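Local coordinates for AB hydrolase-1 domain-containing protein (Streptococcus mutans, PDB 4L9A), which is an alpha/beta hydrolase that probably acts as a carboxylesterase, at residues Thr144-Met147 against Ile148-Gly152; Leu218-Gly221 against Glu222-Lys226. All blocks are in the same frame, centred on the assembly; numbering follows the deposited sequence.

In the fold
From the N terminus, contact 1 comes first, after strand 134-141, and spans the whole of the short helix 146-151, from its N-cap to the glycine after it. Contact 2 follows in the loop between helix 188-206 and strand 235-239. Contact 1 is formed along one helix and contact 2 round one 3-10 turn. They lie in series and do not nest. Their centres are about 11 Å apart, and they touch. Tyr149 CD2 lies 3.5 Å from Phe225 CZ, with the rings inclined at about 60°, and Val146 also packs on Phe225. Leu220 touches Tyr149. Together they join helix 146-151 to helices 93-106 and 120-130 in the alpha/beta hydrolase fold, and contact 1 also borders helix 244-248.

Contact 1: residues Thr144-Met147 against Ile148-Gly152; sequences TTVM and IYRAG
Val146 puts its CG1 methyl over the guanidinium face of Arg150, 3.2 Å from CZ and above the centre of the group. This is a close approach. Arg150 keeps its chain straight from CG to NE and runs back past Val146 O to put the guanidinium under the methyl. The charged end has a long, weak ion pair with Glu222.

Thr145 is the N-cap residue. Its chi1 of 58° tucks OG1 in over the backbone, toward the amide of Ile148. OG1 accepts from Ile148 N at 3.0 Å, and the N-H...O angle of 168° makes the bond nearly straight. The same hydroxyl is hydrogen-bonded to Glu246, while Glu251 takes Val146 N. The helix start is thus met by two carboxylates.

Thr144 brings its CG2 methyl across the CG2 branch of Ile148 at about a right angle, 3.6 Å away. The CG1 arm of Ile148 goes another way, and its CD1 comes 4.1 Å from CE of Met147, a selenomethionine here. Backbone bonds continue the turn: Tyr149 N to Thr145 O, 2.8 Å, and Arg150 N to Val146 O, 2.8 Å. Gly152 leaves helical angles with positive phi and ends the helix.

Thr144 also bonds through its backbone to Ser118, which sits between strand 111-117 and helix 120-130, consistent with the position of the nucleophile elbow in alpha/beta hydrolases. Thr145 OG1 is gripped by two partners. The carboxylates of Glu246 and Glu251 lie at the N-terminal end of the helix, where its dipole would probably favour negative charge.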
loop_
_atom_site.group_PDB
_atom_site.type_symbol
_atom_site.label_atom_id
_atom_site.label_comp_id
_atom_site.label_asym_id
_atom_site.label_seq_id
_atom_site.Cartn_x
_atom_site.Cartn_y
_atom_site.Cartn_z
ATOM N N THR A 144 -7.084 -4.185 1.643
ATOM C CA THR A 144 -7.792 -5.401 1.286
ATOM C C THR A 144 -8.225 -6.167 2.538
ATOM O O THR A 144 -7.381 -6.524 3.364
ATOM C CB THR A 144 -6.916 -6.297 0.375
ATOM O OG1 THR A 144 -6.377 -5.500 -0.692
ATOM C CG2 THR A 144 -7.751 -7.430 -0.217
ATOM N N THR A 145 -9.533 -6.400 2.689
ATOM C CA THR A 145 -10.045 -7.175 3.822
ATOM C C THR A 145 -10.069 -8.671 3.528
ATOM O O THR A 145 -10.146 -9.096 2.367
ATOM C CB THR A 145 -11.482 -6.784 4.210
ATOM O OG1 THR A 145 -12.352 -6.971 3.081
ATOM C CG2 THR A 145 -11.549 -5.339 4.700
ATOM N N VAL A 146 -10.024 -9.468 4.590
ATOM C CA VAL A 146 -10.144 -10.906 4.450
ATOM C C VAL A 146 -11.473 -11.214 3.760
ATOM O O VAL A 146 -11.550 -12.100 2.909
ATOM C CB VAL A 146 -10.087 -11.611 5.811
ATOM C CG1 VAL A 146 -10.463 -13.068 5.661
ATOM C CG2 VAL A 146 -8.695 -11.463 6.425
HETATM N N MSE A 147 -12.507 -10.450 4.098
HETATM C CA MSE A 147 -13.800 -10.631 3.451
HETATM C C MSE A 147 -13.723 -10.466 1.934
HETATM O O MSE A 147 -14.105 -11.369 1.190
HETATM C CB MSE A 147 -14.838 -9.669 4.014
HETATM C CG MSE A 147 -16.250 -9.952 3.518
HETATM SE SE MSE A 147 -17.361 -8.348 3.573
HETATM C CE MSE A 147 -16.799 -7.554 1.876
ATOM N N ILE A 148 -13.242 -9.315 1.474
ATOM C CA ILE A 148 -13.187 -9.066 0.037
ATOM C C ILE A 148 -12.214 -10.047 -0.624
ATOM O O ILE A 148 -12.439 -10.502 -1.741
ATOM C CB ILE A 148 -12.826 -7.591 -0.298
ATOM C CG1 ILE A 148 -13.373 -7.185 -1.672
ATOM C CG2 ILE A 148 -11.320 -7.354 -0.216
ATOM C CD1 ILE A 148 -14.867 -7.116 -1.735
ATOM N N TYR A 149 -11.144 -10.394 0.084
ATOM C CA TYR A 149 -10.155 -11.311 -0.461
ATOM C C TYR A 149 -10.739 -12.701 -0.678
ATOM O O TYR A 149 -10.521 -13.305 -1.729
ATOM C CB TYR A 149 -8.914 -11.403 0.435
ATOM C CG TYR A 149 -7.887 -12.354 -0.125
ATOM C CD1 TYR A 149 -6.969 -11.928 -1.075
ATOM C CD2 TYR A 149 -7.859 -13.685 0.267
ATOM C CE1 TYR A 149 -6.037 -12.795 -1.600
ATOM C CE2 TYR A 149 -6.936 -14.560 -0.256
ATOM C CZ TYR A 149 -6.029 -14.111 -1.187
ATOM O OH TYR A 149 -5.103 -14.981 -1.705
ATOM N N ARG A 150 -11.474 -13.206 0.312
ATOM C CA ARG A 150 -12.137 -14.509 0.202
ATOM C C ARG A 150 -13.139 -14.561 -0.947
ATOM O O ARG A 150 -13.313 -15.596 -1.581
ATOM C CB ARG A 150 -12.862 -14.874 1.502
ATOM C CG ARG A 150 -11.969 -15.399 2.604
ATOM C CD ARG A 150 -12.763 -15.794 3.840
ATOM N NE ARG A 150 -11.864 -16.166 4.927
ATOM C CZ ARG A 150 -12.035 -15.810 6.197
ATOM N NH1 ARG A 150 -11.159 -16.193 7.118
ATOM N NH2 ARG A 150 -13.081 -15.073 6.546
ATOM N N ALA A 151 -13.809 -13.444 -1.197
ATOM C CA ALA A 151 -14.789 -13.377 -2.269
ATOM C C ALA A 151 -14.101 -13.129 -3.610
ATOM O O ALA A 151 -14.459 -13.717 -4.632
ATOM C CB ALA A 151 -15.803 -12.287 -1.979
ATOM N N GLY A 152 -13.107 -12.249 -3.589
ATOM C CA GLY A 152 -12.433 -11.815 -4.795
ATOM C C GLY A 152 -12.895 -10.427 -5.192
ATOM O O GLY A 152 -14.079 -10.216 -5.455
#

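Contact 2: residues Leu218-Gly221 against Glu222-Lys226; sequences LALG and EEDFK
Chi1 values of -60° at Asp224 and -61° at Phe225 set each CG beside its own backbone N and opposite the carbonyl carbon. Both side chains thereby come back to Gly221, one with a carboxylate and one with a ring.

Asp224 OD2 accepts from Gly221 N at 2.7 Å. The N-H...O angle is 167°, and the amide arrives on the anti side of the carboxylate, a little out of its plane. In return, Asp224 N donates to Gly221 O at 2.8 Å. The two bonds run in opposite directions between the same residues. The first resembles the backbone-to-side-chain half of a capping box; Gly221 has no side chain to supply the other half. They bracket the start of the short 3-10 segment 222-224, which a bond from Phe225 N to Glu222 O, 3.0 Å, carries forward.

A water adds a second donor to OD2, at 2.8 Å. It also donates to Ala219 O, and so joins the carboxylate to the loop just before the turn. Leu220 CD1 lies 3.9 Å from the same OD2 and crosses Asp224 at about a right angle. Leu93 of helix 93-106 also touches both Leu220 and Asp224.

Phe225 turns one ring face to Gly221 O, which stands 3.5 Å above the ring plane over its centre. CZ of the ring meets Leu220 CB at 3.8 Å, obliquely. Glu222 OE1 sits at the ring edge, in the plane, where the positively polarised C-H groups lie. Phe122, from helix 120-130, meets the ring as well.

Two donors, an amide and a water, hold OD2 and should restrict rotation of the carboxylate. The backbone at Gly221 is pinned to the turn that follows it. The contact lies at the surface, so water can take part in this bonding.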
loop_
_atom_site.group_PDB
_atom_site.type_symbol
_atom_site.label_atom_id
_atom_site.label_comp_id
_atom_site.label_asym_id
_atom_site.label_seq_id
_atom_site.Cartn_x
_atom_site.Cartn_y
_atom_site.Cartn_z
ATOM N N LEU A 218 3.284 -13.534 -3.922
ATOM C CA LEU A 218 3.163 -14.544 -2.882
ATOM C C LEU A 218 1.689 -14.904 -2.670
ATOM O O LEU A 218 0.809 -14.076 -2.851
ATOM C CB LEU A 218 3.799 -14.045 -1.586
ATOM C CG LEU A 218 3.197 -12.801 -0.921
ATOM C CD1 LEU A 218 2.002 -13.172 -0.031
ATOM C CD2 LEU A 218 4.283 -12.080 -0.121
ATOM N N ALA A 219 1.419 -16.147 -2.306
ATOM C CA ALA A 219 0.040 -16.559 -2.080
ATOM C C ALA A 219 -0.330 -16.398 -0.607
ATOM O O ALA A 219 0.483 -16.687 0.282
ATOM C CB ALA A 219 -0.168 -17.996 -2.536
ATOM N N LEU A 220 -1.550 -15.928 -0.349
ATOM C CA LEU A 220 -2.041 -15.799 1.025
ATOM C C LEU A 220 -2.686 -17.093 1.496
ATOM O O LEU A 220 -3.329 -17.791 0.713
ATOM C CB LEU A 220 -3.045 -14.653 1.147
ATOM C CG LEU A 220 -2.512 -13.221 1.136
ATOM C CD1 LEU A 220 -1.239 -13.137 1.966
ATOM C CD2 LEU A 220 -2.259 -12.742 -0.271
ATOM N N GLY A 221 -2.506 -17.407 2.779
ATOM C CA GLY A 221 -3.130 -18.568 3.389
ATOM C C GLY A 221 -3.947 -18.184 4.612
ATOM O O GLY A 221 -3.895 -17.037 5.061
ATOM N N GLU A 222 -4.699 -19.143 5.152
ATOM C CA GLU A 222 -5.563 -18.893 6.307
ATOM C C GLU A 222 -4.763 -18.378 7.492
ATOM O O GLU A 222 -5.252 -17.563 8.272
ATOM C CB GLU A 222 -6.310 -20.164 6.714
ATOM C CG GLU A 222 -7.249 -20.708 5.653
ATOM C CD GLU A 222 -8.420 -19.789 5.388
ATOM O OE1 GLU A 222 -8.663 -18.880 6.213
ATOM O OE2 GLU A 222 -9.094 -19.976 4.352
ATOM N N GLU A 223 -3.526 -18.838 7.615
ATOM C CA GLU A 223 -2.657 -18.394 8.696
ATOM C C GLU A 223 -2.346 -16.902 8.599
ATOM O O GLU A 223 -1.886 -16.292 9.559
ATOM C CB GLU A 223 -1.362 -19.202 8.704
ATOM C CG GLU A 223 -1.279 -20.217 9.830
ATOM C CD GLU A 223 -1.715 -19.645 11.166
ATOM O OE1 GLU A 223 -2.712 -20.140 11.730
ATOM O OE2 GLU A 223 -1.062 -18.699 11.651
ATOM N N ASP A 224 -2.605 -16.319 7.434
ATOM C CA ASP A 224 -2.341 -14.903 7.210
ATOM C C ASP A 224 -3.559 -14.044 7.536
ATOM O O ASP A 224 -3.528 -12.819 7.373
ATOM C CB ASP A 224 -1.932 -14.675 5.755
ATOM C CG ASP A 224 -0.677 -15.439 5.389
ATOM O OD1 ASP A 224 0.301 -15.355 6.162
ATOM O OD2 ASP A 224 -0.679 -16.142 4.354
ATOM N N PHE A 225 -4.630 -14.682 7.999
ATOM C CA PHE A 225 -5.891 -13.973 8.198
ATOM C C PHE A 225 -6.312 -13.903 9.665
ATOM O O PHE A 225 -7.491 -13.687 9.969
ATOM C CB PHE A 225 -6.995 -14.649 7.379
ATOM C CG PHE A 225 -6.737 -14.656 5.903
ATOM C CD1 PHE A 225 -6.017 -13.636 5.306
ATOM C CD2 PHE A 225 -7.203 -15.694 5.113
ATOM C CE1 PHE A 225 -5.778 -13.640 3.940
ATOM C CE2 PHE A 225 -6.963 -15.701 3.751
ATOM C CZ PHE A 225 -6.251 -14.672 3.167
ATOM N N LYS A 226 -5.353 -14.074 10.571
ATOM C CA LYS A 226 -5.681 -14.231 11.988
ATOM C C LYS A 226 -5.241 -13.046 12.841
ATOM O O LYS A 226 -5.233 -13.127 14.075
ATOM C CB LYS A 226 -5.067 -15.519 12.543
ATOM C CG LYS A 226 -5.551 -16.798 11.869
ATOM C CD LYS A 226 -4.917 -18.044 12.500
ATOM C CE LYS A 226 -5.309 -19.321 11.760
ATOM N NZ LYS A 226 -6.773 -19.599 11.830
HETATM O O HOH W 1 1.444 -16.385 2.609
#